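Local coordinates for protein putative oxidoreductase (Yersinia pestis, PDB 3KUX) that probably catalyses the NAD(P)-dependent oxidation or reduction of an unidentified substrate, pairing a Rossmann-fold domain with a C-terminal alpha/beta domain, at residues I281-L284 and V289-E292; L134-L139 and Y241-T246; A24-G29 and E266-A271; L70-T75 and A304-I309; A188-G193 and A323-K328. One frame throughout, in Å; residues are numbered along the deposited sequence.

Contact 1 of 5, residues I281-L284 and V289-E292; sequences IVTL and VLTE
A beta hairpin at the rim of the C-terminal sheet brings Leu284 and Thr291 together as an antiparallel hydrogen-bonded pair. Leu284 N donates to Thr291 O at 3.0 Å, and Thr291 N returns a bond to Leu284 O at 2.9 Å. The two bonds close a small ring between the residues. One residue further from the turn, Thr283 and Glu292 form a non-hydrogen-bonded pair, with CA atoms 4.3 Å apart, and there C-H groups meet carbonyls: Glu292 CA lies 3.1 Å from Val282 O, and Thr283 CA faces Thr291 O.

The side chains sort themselves by face. Thr283 and Glu292 leave one face side by side, pointing the same way, and the threonine hydroxyl OG1 lies 3.8 Å from Glu292 CB. With chi1 at -57°, Thr283 keeps OG1 beside its own backbone N and turns CG2 toward the carbonyl oxygen of Thr291, 3.4 Å from Thr291 O. The glutamate places CG between its backbone N and carbonyl carbon and then runs out extended. Ile281 adds its CG2 branch 4.2 Å from Glu292 CB. The Leu284 and Thr291 side chains take the other face.

Backbone pairing continues from Val282 to Lys293, while Ile281 and Thr283 bond to Ile251 and Ser249 of strand 248-252. Strand 280-285 is thus held along both edges and strand 290-295 is the outermost of the sheet, the usual build of a hairpin closing the edge of a mixed beta-sheet.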
# COMPACT_ATOMS: atom_id res chain seq x y z
N ILE A 281 -9.94 9.24 19.16
CA ILE A 281 -9.96 9.83 20.49
C ILE A 281 -8.70 9.50 21.27
O ILE A 281 -8.28 8.34 21.32
CB ILE A 281 -11.18 9.32 21.28
CG1 ILE A 281 -12.46 9.93 20.70
CG2 ILE A 281 -11.04 9.64 22.76
CD1 ILE A 281 -13.72 9.25 21.16
N VAL A 282 -8.10 10.51 21.87
CA VAL A 282 -6.93 10.29 22.71
C VAL A 282 -7.30 10.29 24.20
O VAL A 282 -8.08 11.13 24.65
CB VAL A 282 -5.82 11.31 22.45
CG1 VAL A 282 -4.64 11.06 23.37
CG2 VAL A 282 -5.39 11.26 20.99
N THR A 283 -6.76 9.34 24.94
CA THR A 283 -7.00 9.27 26.38
C THR A 283 -5.68 9.38 27.12
O THR A 283 -4.78 8.57 26.91
CB THR A 283 -7.67 7.95 26.77
OG1 THR A 283 -8.89 7.80 26.04
CG2 THR A 283 -7.95 7.92 28.26
N LEU A 284 -5.56 10.39 27.98
CA LEU A 284 -4.32 10.62 28.68
C LEU A 284 -4.48 10.57 30.19
O LEU A 284 -5.50 11.00 30.74
CB LEU A 284 -3.71 11.96 28.27
CG LEU A 284 -3.47 12.12 26.77
CD1 LEU A 284 -2.95 13.51 26.47
CD2 LEU A 284 -2.53 11.04 26.26
N VAL A 289 -5.64 10.95 36.85
CA VAL A 289 -6.97 11.11 36.27
C VAL A 289 -6.88 10.91 34.77
O VAL A 289 -5.92 11.34 34.13
CB VAL A 289 -7.53 12.51 36.56
CG1 VAL A 289 -8.65 12.85 35.59
CG2 VAL A 289 -8.03 12.59 38.00
N LEU A 290 -7.88 10.24 34.21
CA LEU A 290 -7.94 10.02 32.77
C LEU A 290 -8.83 11.05 32.11
O LEU A 290 -10.02 11.15 32.40
CB LEU A 290 -8.44 8.61 32.45
CG LEU A 290 -7.56 7.46 32.93
CD1 LEU A 290 -8.19 6.13 32.57
CD2 LEU A 290 -6.17 7.56 32.33
N THR A 291 -8.25 11.84 31.21
CA THR A 291 -8.99 12.80 30.42
C THR A 291 -9.07 12.22 29.03
O THR A 291 -8.35 11.27 28.71
CB THR A 291 -8.24 14.14 30.32
OG1 THR A 291 -7.21 14.21 31.32
CG2 THR A 291 -9.20 15.31 30.49
N GLU A 292 -9.92 12.78 28.18
CA GLU A 292 -9.96 12.33 26.79
C GLU A 292 -10.49 13.43 25.87
O GLU A 292 -11.31 14.25 26.27
CB GLU A 292 -10.81 11.07 26.65
CG GLU A 292 -12.30 11.29 26.79
CD GLU A 292 -13.10 10.02 26.53
OE1 GLU A 292 -12.67 8.93 26.98
OE2 GLU A 292 -14.18 10.11 25.89

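Contact 2 of 5, residues L134-L139 and Y241-T246; sequences LTLKTL and YIVHGT
Leu136 meets Tyr241 and Val243 through apolar contacts alone, and its two methyl groups divide the work. CD2 makes a CH-pi contact: it sits over one face of the Tyr241 ring, 4.2 Å from the ring centroid and 18° off the normal, displaced toward the rim so that Tyr241 CD2 is 4.1 Å away. CD1 makes the aliphatic contact, meeting Val243 CG2 tip to tip at 4.1 Å. The torsions explain how one leucine serves both: CG stands anti to the backbone N (chi1 180°), which carries the fork straight out from the helix toward the strand. Tyr241 and Val243 are two apart in strand 241-245, so both side chains turn to the same face of the sheet.

This is helix-on-sheet packing of the C-terminal alpha/beta domain, in which helix 131-142 lies against one face of the mixed sheet. Phe151 of strand 148-156 and Tyr250 of strand 248-252, the two neighbours of strand 241-245, extend the same apolar layer. Phe151 touches Leu136 and Val243, and its ring also meets that of Tyr241; Tyr250 touches Leu136.

Hydrogen bonding here stays within each element or leads elsewhere. In the helix, Leu134 O accepts both the backbone N of Thr138 and its hydroxyl OG1, the latter at 3.2 Å from above the carbonyl plane. The Tyr241 hydroxyl reaches Gln187 NE2 in a weak hydrogen bond.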
# COMPACT_ATOMS: atom_id res chain seq x y z
N LEU A 134 -1.14 8.58 8.75
CA LEU A 134 -0.45 9.86 8.88
C LEU A 134 -0.67 10.43 10.28
O LEU A 134 0.28 10.77 10.99
CB LEU A 134 -0.92 10.85 7.81
CG LEU A 134 -0.51 10.50 6.37
CD1 LEU A 134 -1.25 11.36 5.35
CD2 LEU A 134 1.00 10.61 6.20
N THR A 135 -1.94 10.51 10.67
CA THR A 135 -2.30 11.06 11.97
C THR A 135 -1.53 10.37 13.08
O THR A 135 -0.98 11.03 13.97
CB THR A 135 -3.79 10.89 12.24
OG1 THR A 135 -4.54 11.53 11.20
CG2 THR A 135 -4.15 11.51 13.58
N LEU A 136 -1.48 9.05 13.00
CA LEU A 136 -0.80 8.23 13.99
C LEU A 136 0.70 8.52 14.07
O LEU A 136 1.23 8.75 15.16
CB LEU A 136 -1.05 6.76 13.71
CG LEU A 136 -0.39 5.79 14.69
CD1 LEU A 136 -0.82 6.09 16.11
CD2 LEU A 136 -0.72 4.37 14.29
N LYS A 137 1.38 8.50 12.92
CA LYS A 137 2.81 8.83 12.87
C LYS A 137 3.10 10.11 13.64
O LYS A 137 4.06 10.19 14.40
CB LYS A 137 3.28 9.01 11.42
CG LYS A 137 3.55 7.70 10.68
CD LYS A 137 4.05 7.96 9.26
CE LYS A 137 5.35 8.75 9.26
NZ LYS A 137 5.88 8.95 7.89
N THR A 138 2.24 11.11 13.45
CA THR A 138 2.40 12.40 14.10
C THR A 138 2.17 12.31 15.61
O THR A 138 2.86 12.97 16.39
CB THR A 138 1.45 13.45 13.49
OG1 THR A 138 1.60 13.45 12.07
CG2 THR A 138 1.76 14.83 14.03
N LEU A 139 1.20 11.50 16.01
CA LEU A 139 0.90 11.33 17.44
C LEU A 139 2.07 10.68 18.19
O LEU A 139 2.38 11.07 19.32
CB LEU A 139 -0.37 10.51 17.63
CG LEU A 139 -0.73 10.16 19.07
CD1 LEU A 139 -1.12 11.41 19.84
CD2 LEU A 139 -1.85 9.12 19.13
N TYR A 241 -7.56 1.41 14.38
CA TYR A 241 -6.38 1.35 15.22
C TYR A 241 -6.75 1.37 16.70
O TYR A 241 -7.66 2.10 17.12
CB TYR A 241 -5.46 2.54 14.98
CG TYR A 241 -4.78 2.61 13.63
CD1 TYR A 241 -4.31 1.47 13.00
CD2 TYR A 241 -4.57 3.84 13.02
CE1 TYR A 241 -3.67 1.55 11.77
CE2 TYR A 241 -3.93 3.93 11.79
CZ TYR A 241 -3.49 2.79 11.18
OH TYR A 241 -2.86 2.88 9.96
N ILE A 242 -6.02 0.60 17.49
CA ILE A 242 -6.05 0.69 18.95
C ILE A 242 -4.60 0.74 19.42
O ILE A 242 -3.84 -0.20 19.18
CB ILE A 242 -6.74 -0.54 19.57
CG1 ILE A 242 -8.23 -0.53 19.23
CG2 ILE A 242 -6.52 -0.57 21.08
CD1 ILE A 242 -8.94 -1.82 19.56
N VAL A 243 -4.22 1.83 20.07
CA VAL A 243 -2.82 2.02 20.45
C VAL A 243 -2.70 2.36 21.93
O VAL A 243 -3.27 3.34 22.39
CB VAL A 243 -2.18 3.14 19.62
CG1 VAL A 243 -0.68 3.18 19.85
CG2 VAL A 243 -2.48 2.95 18.14
N HIS A 244 -1.96 1.54 22.67
CA HIS A 244 -1.77 1.79 24.10
C HIS A 244 -0.34 2.19 24.43
O HIS A 244 0.62 1.53 24.01
CB HIS A 244 -2.16 0.57 24.94
CG HIS A 244 -3.61 0.20 24.83
ND1 HIS A 244 -4.63 1.11 24.99
CD2 HIS A 244 -4.21 -1.00 24.57
CE1 HIS A 244 -5.79 0.49 24.84
NE2 HIS A 244 -5.56 -0.78 24.58
N GLY A 245 -0.19 3.27 25.18
CA GLY A 245 1.12 3.69 25.66
C GLY A 245 1.12 3.69 27.17
O GLY A 245 0.09 3.41 27.79
N THR A 246 2.27 3.98 27.77
CA THR A 246 2.37 4.04 29.22
C THR A 246 1.64 5.26 29.80
O THR A 246 1.44 5.36 31.01
CB THR A 246 3.83 4.09 29.70
OG1 THR A 246 4.52 5.16 29.04
CG2 THR A 246 4.53 2.78 29.39

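Contact 3 of 5, residues A24-G29 and E266-A271; sequences APLIMG and ERLPQA
Leu268 packs on Leu26 and Gly29 in an interdomain apolar contact, made where a loop of the C-terminal domain passes the end of helix 17-28 in the Rossmann domain. One side chain carries most of it. The CD2 branch of Leu268 lies 4.0 Å from Leu26 CD2, the two leucines crossing obliquely, and 4.4 Å from Pro25 O. Closer to its backbone, Leu268 CB rests 3.8 Å from Gly29 CA. The absence of a side chain at Gly29 allows the loop to come close, and the CA atoms of Gly29 and Leu268 are 4.9 Å apart.

The base of Leu26 points away from the loop, yet its tip returns: CG stands anti to the carbonyl carbon (chi1 -79°) and the side chain reaches out from the helix, its CD2 branch turned to Leu268. Pro25 contributes surface beside this pair. Having no N-H, it leaves the preceding turn without a bond at that position, and the helix is kinked there.

Helix 17-28 directly follows strand 8-13 and so belongs to the first beta-alpha unit of the Rossmann fold, the part that in this superfamily usually carries the dinucleotide-binding turn. The loop, which follows helix 258-263, touches helix 17-28 at its C-terminal end, away from that turn.

Other residues fill in around the leucines. Pro303 of helix 303-313 touches both Leu26 and Leu268. The loop reaches the Rossmann domain a second time where Arg267 makes a cation-pi contact with Trp50, while Glu266 forms a salt bridge to Arg261. A cis peptide joins Leu268 to Pro269, turning the chain beyond the leucine.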
# COMPACT_ATOMS: atom_id res chain seq x y z
N ALA A 24 -4.05 6.03 -12.87
CA ALA A 24 -4.42 7.07 -13.83
C ALA A 24 -4.75 8.37 -13.11
O ALA A 24 -4.05 9.37 -13.26
CB ALA A 24 -5.58 6.62 -14.71
N PRO A 25 -5.81 8.36 -12.29
CA PRO A 25 -6.27 9.57 -11.61
C PRO A 25 -5.16 10.26 -10.84
O PRO A 25 -5.10 11.49 -10.82
CB PRO A 25 -7.33 9.04 -10.64
CG PRO A 25 -7.81 7.79 -11.26
CD PRO A 25 -6.62 7.18 -11.93
N LEU A 26 -4.28 9.48 -10.21
CA LEU A 26 -3.23 10.04 -9.35
C LEU A 26 -2.04 10.60 -10.12
O LEU A 26 -1.49 11.64 -9.74
CB LEU A 26 -2.77 8.99 -8.33
CG LEU A 26 -3.67 8.80 -7.11
CD1 LEU A 26 -3.21 7.61 -6.29
CD2 LEU A 26 -3.71 10.06 -6.25
N ILE A 27 -1.63 9.91 -11.18
CA ILE A 27 -0.59 10.42 -12.06
C ILE A 27 -1.10 11.67 -12.77
O ILE A 27 -0.39 12.67 -12.89
CB ILE A 27 -0.20 9.41 -13.16
CG1 ILE A 27 0.25 8.08 -12.55
CG2 ILE A 27 0.90 9.99 -14.03
CD1 ILE A 27 0.69 7.07 -13.59
N MSE A 28 -2.33 11.59 -13.25
CA MSE A 28 -2.97 12.71 -13.91
C MSE A 28 -2.95 13.95 -13.02
O MSE A 28 -2.70 15.06 -13.49
CB MSE A 28 -4.41 12.34 -14.27
CG MSE A 28 -4.94 13.06 -15.50
SE MSE A 28 -3.97 12.57 -17.13
CE MSE A 28 -2.34 13.63 -16.87
N GLY A 29 -3.21 13.75 -11.73
CA GLY A 29 -3.36 14.86 -10.80
C GLY A 29 -2.05 15.37 -10.25
O GLY A 29 -2.02 16.29 -9.43
N GLU A 266 -13.83 10.85 -9.05
CA GLU A 266 -13.36 12.19 -8.70
C GLU A 266 -11.95 12.43 -9.24
O GLU A 266 -11.11 11.54 -9.21
CB GLU A 266 -13.38 12.40 -7.19
CG GLU A 266 -14.77 12.39 -6.58
CD GLU A 266 -14.80 13.08 -5.23
OE1 GLU A 266 -13.92 13.92 -4.98
OE2 GLU A 266 -15.71 12.78 -4.42
N ARG A 267 -11.72 13.64 -9.72
CA ARG A 267 -10.43 14.03 -10.27
C ARG A 267 -9.72 15.01 -9.33
O ARG A 267 -10.36 15.77 -8.61
CB ARG A 267 -10.62 14.70 -11.64
CG ARG A 267 -11.52 13.94 -12.60
CD ARG A 267 -10.74 12.93 -13.43
NE ARG A 267 -11.56 12.33 -14.49
CZ ARG A 267 -11.69 12.82 -15.72
NH1 ARG A 267 -11.08 13.95 -16.06
NH2 ARG A 267 -12.45 12.19 -16.61
N LEU A 268 -8.39 14.98 -9.33
CA LEU A 268 -7.61 15.96 -8.58
C LEU A 268 -7.54 17.27 -9.37
O LEU A 268 -7.60 17.25 -10.60
CB LEU A 268 -6.20 15.43 -8.30
CG LEU A 268 -5.98 14.49 -7.11
CD1 LEU A 268 -7.03 13.39 -7.05
CD2 LEU A 268 -4.58 13.90 -7.16
N PRO A 269 -7.42 18.40 -8.66
CA PRO A 269 -7.37 18.50 -7.21
C PRO A 269 -8.76 18.72 -6.62
O PRO A 269 -9.66 19.17 -7.33
CB PRO A 269 -6.54 19.75 -6.99
CG PRO A 269 -6.91 20.63 -8.14
CD PRO A 269 -7.29 19.73 -9.29
N GLN A 270 -8.91 18.41 -5.34
CA GLN A 270 -10.14 18.72 -4.60
C GLN A 270 -9.80 19.55 -3.37
O GLN A 270 -8.89 19.22 -2.61
CB GLN A 270 -10.84 17.43 -4.16
CG GLN A 270 -11.43 16.61 -5.29
CD GLN A 270 -12.63 17.26 -5.93
OE1 GLN A 270 -13.05 16.88 -7.02
NE2 GLN A 270 -13.19 18.26 -5.26
N ALA A 271 -10.55 20.63 -3.16
CA ALA A 271 -10.37 21.46 -1.99
C ALA A 271 -10.22 20.61 -0.73
O ALA A 271 -9.43 20.91 0.16
CB ALA A 271 -11.55 22.41 -1.84

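Contact 4 of 5, residues L70-T75 and A304-I309; sequences LIVIPT and AYYAGI
Leu70 and Ile309 meet with their side chains at about a right angle, Leu70 CD2 lying 3.9 Å from Ile309 CG2. The leucine sends CG anti to its backbone N (chi1 168°), projecting the fork from the strand toward the helix. Val72 and Tyr306 cross obliquely instead: the valine approaches the ring at its edge, near its plane, placing Val72 CG1 3.7 Å from Tyr306 OH. That hydroxyl touches Val72 only by packing; its hydrogen bond goes to His23 ND1, which would help to fix the phenol end.

The helix side chains are also set against each other. Tyr305 CD2 sits 3.7 Å above the plane of the Tyr306 ring, and Ile309 CG1 lies over a face of the Tyr305 ring, so the two tyrosines and the isoleucine form a packed group.

Strand 70-73 runs between strands 8-13 and 93-96 in the parallel Rossmann sheet. Leu70 and Val72 look toward helix 303-313 from the C-terminal domain, while Ile73 turns to helix 80-89. On the side of helix 303-313, Tyr306 also touches Ile27 of helix 17-28, and Ile309 rests on Val95 of strand 93-96.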
# COMPACT_ATOMS: atom_id res chain seq x y z
N LEU A 70 8.87 6.73 -17.40
CA LEU A 70 8.40 5.88 -16.30
C LEU A 70 7.34 4.87 -16.73
O LEU A 70 6.49 5.16 -17.57
CB LEU A 70 7.87 6.74 -15.16
CG LEU A 70 7.10 6.00 -14.07
CD1 LEU A 70 7.92 4.85 -13.51
CD2 LEU A 70 6.67 6.96 -12.97
N ILE A 71 7.39 3.69 -16.13
CA ILE A 71 6.43 2.62 -16.41
C ILE A 71 5.80 2.11 -15.12
O ILE A 71 6.51 1.69 -14.21
CB ILE A 71 7.12 1.44 -17.12
CG1 ILE A 71 7.57 1.85 -18.53
CG2 ILE A 71 6.21 0.21 -17.13
CD1 ILE A 71 6.42 2.14 -19.48
N VAL A 72 4.48 2.14 -15.03
CA VAL A 72 3.80 1.59 -13.86
C VAL A 72 3.14 0.27 -14.22
O VAL A 72 2.52 0.14 -15.27
CB VAL A 72 2.77 2.55 -13.23
CG1 VAL A 72 3.34 3.97 -13.11
CG2 VAL A 72 1.49 2.56 -14.04
N ILE A 73 3.28 -0.71 -13.33
CA ILE A 73 2.84 -2.06 -13.62
C ILE A 73 1.86 -2.55 -12.56
O ILE A 73 2.27 -3.07 -11.52
CB ILE A 73 4.05 -3.00 -13.74
CG1 ILE A 73 4.99 -2.49 -14.83
CG2 ILE A 73 3.59 -4.43 -14.00
CD1 ILE A 73 6.37 -3.11 -14.81
N PRO A 74 0.56 -2.37 -12.82
CA PRO A 74 -0.51 -2.82 -11.94
C PRO A 74 -1.29 -3.98 -12.55
O PRO A 74 -2.45 -4.19 -12.19
CB PRO A 74 -1.41 -1.59 -11.88
CG PRO A 74 -1.24 -0.93 -13.22
CD PRO A 74 0.04 -1.45 -13.85
N THR A 75 -0.67 -4.73 -13.46
CA THR A 75 -1.33 -5.85 -14.12
C THR A 75 -1.44 -7.05 -13.18
O THR A 75 -1.16 -6.93 -11.98
CB THR A 75 -0.60 -6.27 -15.40
OG1 THR A 75 0.80 -6.43 -15.13
CG2 THR A 75 -0.77 -5.22 -16.49
N ALA A 304 0.89 12.21 -2.50
CA ALA A 304 2.25 12.36 -2.00
C ALA A 304 3.19 11.31 -2.60
O ALA A 304 4.39 11.57 -2.77
CB ALA A 304 2.28 12.30 -0.48
N TYR A 305 2.65 10.14 -2.93
CA TYR A 305 3.46 9.05 -3.48
C TYR A 305 4.06 9.42 -4.83
O TYR A 305 5.28 9.38 -5.01
CB TYR A 305 2.65 7.76 -3.63
CG TYR A 305 3.44 6.64 -4.26
CD1 TYR A 305 4.35 5.90 -3.52
CD2 TYR A 305 3.29 6.32 -5.62
CE1 TYR A 305 5.08 4.87 -4.09
CE2 TYR A 305 4.02 5.30 -6.20
CZ TYR A 305 4.91 4.57 -5.43
OH TYR A 305 5.65 3.54 -5.98
N TYR A 306 3.20 9.75 -5.78
CA TYR A 306 3.66 10.09 -7.12
C TYR A 306 4.47 11.39 -7.17
O TYR A 306 5.45 11.49 -7.91
CB TYR A 306 2.49 10.11 -8.12
CG TYR A 306 2.21 8.72 -8.65
CD1 TYR A 306 3.02 8.16 -9.62
CD2 TYR A 306 1.17 7.96 -8.14
CE1 TYR A 306 2.78 6.89 -10.10
CE2 TYR A 306 0.93 6.68 -8.61
CZ TYR A 306 1.74 6.15 -9.60
OH TYR A 306 1.51 4.88 -10.08
N ALA A 307 4.09 12.36 -6.36
CA ALA A 307 4.89 13.57 -6.25
C ALA A 307 6.26 13.17 -5.73
O ALA A 307 7.27 13.77 -6.09
CB ALA A 307 4.22 14.57 -5.31
N GLY A 308 6.30 12.13 -4.90
CA GLY A 308 7.55 11.62 -4.37
C GLY A 308 8.33 10.88 -5.44
O GLY A 308 9.55 10.98 -5.52
N ILE A 309 7.62 10.13 -6.27
CA ILE A 309 8.24 9.42 -7.37
C ILE A 309 8.85 10.44 -8.32
O ILE A 309 10.04 10.38 -8.65
CB ILE A 309 7.22 8.57 -8.15
CG1 ILE A 309 6.64 7.47 -7.26
CG2 ILE A 309 7.87 7.99 -9.40
CD1 ILE A 309 7.59 6.30 -7.01

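Contact 5 of 5, residues A188-G193 and A323-K328; sequences ALQLFG and ATEAIK
Leu189 gives up the most surface here, its CD2 branch lying against the base of Lys328, 4.4 Å from Lys328 CB. Only the aliphatic start of the lysine takes part in this pairing. The same leucine also touches Val329 and Leu332, so Leu189 packs along helix 323-342 beyond Lys328, joining helices 176-192 and 323-342 of the C-terminal domain.

Gln190 comes next. Its chain bends at chi2 (-60°), which brings the amide at its end nearer to Glu325, whose own chain runs extended beyond CG. The two cross at about a right angle. Amide and carboxylate planes stand 69° apart, and Gln190 NE2 stops 3.8 Å from Glu325 OE2, too far for a hydrogen bond. The stronger partner of the carboxylate is elsewhere: Glu325 OE1 makes a salt bridge with Arg128 NH2.

Glu325 also lies in the first turn of its helix, where the helix end would probably favour a negative charge. The chemistry therefore points to a loose, partly polar contact in which a leucine supplies the packing, and the glutamine at most lends a weak electrostatic attraction to a carboxylate already engaged by an arginine.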
# COMPACT_ATOMS: atom_id res chain seq x y z
N ALA A 188 3.24 -1.50 10.11
CA ALA A 188 3.87 -1.98 11.34
C ALA A 188 5.39 -1.81 11.29
O ALA A 188 6.01 -1.36 12.25
CB ALA A 188 3.51 -3.42 11.59
N LEU A 189 5.98 -2.17 10.15
CA LEU A 189 7.41 -2.00 9.97
C LEU A 189 7.80 -0.53 10.01
O LEU A 189 8.78 -0.15 10.64
CB LEU A 189 7.86 -2.64 8.66
CG LEU A 189 8.23 -4.13 8.73
CD1 LEU A 189 7.20 -4.91 9.54
CD2 LEU A 189 8.39 -4.71 7.34
N GLN A 190 7.02 0.31 9.33
CA GLN A 190 7.29 1.75 9.29
C GLN A 190 7.26 2.38 10.68
O GLN A 190 8.06 3.27 10.98
CB GLN A 190 6.29 2.45 8.39
CG GLN A 190 6.49 2.14 6.93
CD GLN A 190 7.86 2.54 6.45
OE1 GLN A 190 8.23 3.71 6.53
NE2 GLN A 190 8.63 1.58 5.96
N LEU A 191 6.35 1.92 11.52
CA LEU A 191 6.19 2.47 12.86
C LEU A 191 7.18 1.90 13.88
O LEU A 191 7.74 2.64 14.68
CB LEU A 191 4.76 2.26 13.37
CG LEU A 191 3.63 2.99 12.65
CD1 LEU A 191 2.28 2.46 13.09
CD2 LEU A 191 3.71 4.49 12.89
N PHE A 192 7.40 0.59 13.84
CA PHE A 192 8.16 -0.08 14.91
C PHE A 192 9.37 -0.87 14.44
O PHE A 192 10.09 -1.45 15.24
CB PHE A 192 7.24 -1.02 15.71
CG PHE A 192 6.00 -0.35 16.23
CD1 PHE A 192 6.05 0.51 17.32
CD2 PHE A 192 4.77 -0.59 15.63
CE1 PHE A 192 4.91 1.13 17.80
CE2 PHE A 192 3.62 0.03 16.11
CZ PHE A 192 3.69 0.88 17.19
N GLY A 193 9.61 -0.90 13.13
CA GLY A 193 10.70 -1.70 12.60
C GLY A 193 10.36 -3.18 12.65
O GLY A 193 9.20 -3.57 12.75
N ALA A 323 12.32 -0.68 -3.21
CA ALA A 323 12.10 -2.11 -3.39
C ALA A 323 12.54 -2.83 -2.13
O ALA A 323 11.84 -3.72 -1.64
CB ALA A 323 12.88 -2.61 -4.59
N THR A 324 13.70 -2.44 -1.60
CA THR A 324 14.21 -2.97 -0.35
C THR A 324 13.12 -3.22 0.69
O THR A 324 13.04 -4.29 1.29
CB THR A 324 15.25 -2.02 0.26
OG1 THR A 324 16.55 -2.35 -0.23
CG2 THR A 324 15.26 -2.11 1.79
N GLU A 325 12.28 -2.20 0.89
CA GLU A 325 11.26 -2.25 1.93
C GLU A 325 10.09 -3.13 1.53
O GLU A 325 9.45 -3.75 2.38
CB GLU A 325 10.79 -0.83 2.28
CG GLU A 325 11.81 -0.04 3.08
CD GLU A 325 11.41 1.42 3.28
OE1 GLU A 325 10.56 1.91 2.51
OE2 GLU A 325 11.96 2.07 4.19
N ALA A 326 9.81 -3.18 0.23
CA ALA A 326 8.74 -4.02 -0.27
C ALA A 326 9.12 -5.47 -0.07
O ALA A 326 8.31 -6.29 0.35
CB ALA A 326 8.47 -3.73 -1.74
N ILE A 327 10.38 -5.77 -0.37
CA ILE A 327 10.91 -7.13 -0.23
C ILE A 327 10.82 -7.63 1.21
O ILE A 327 10.48 -8.79 1.45
CB ILE A 327 12.36 -7.21 -0.75
CG1 ILE A 327 12.39 -6.92 -2.26
CG2 ILE A 327 12.96 -8.58 -0.43
CD1 ILE A 327 13.78 -6.72 -2.82
N LYS A 328 11.13 -6.76 2.17
CA LYS A 328 10.98 -7.11 3.58
C LYS A 328 9.54 -7.48 3.94
O LYS A 328 9.30 -8.43 4.69
CB LYS A 328 11.50 -5.99 4.48
CG LYS A 328 12.96 -6.16 4.89
CD LYS A 328 13.71 -4.83 4.93
CE LYS A 328 13.11 -3.86 5.94
NZ LYS A 328 13.74 -2.51 5.85

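How the contacts relate
The five contacts fall into two groups. Contacts 1 and 2 share the mixed sheet, their centres about 13 Å apart, and contact 2 joins contact 5 through Leu136 CD2 and Leu191 CD1, 3.8 Å apart, so helices 131-142 and 176-192 pack together. Contacts 3 and 4 both bridge the two domains and touch where Ile27 CG1 lies 3.7 Å from Tyr306 CE1. Contact 1 is remote from this pair, its centre about 40 Å from that of contact 4, on the opposite side of the chain's centre. Contacts 3 and 4 lie on the Rossmann domain, where by family the dinucleotide probably binds; the others lie in the C-terminal domain.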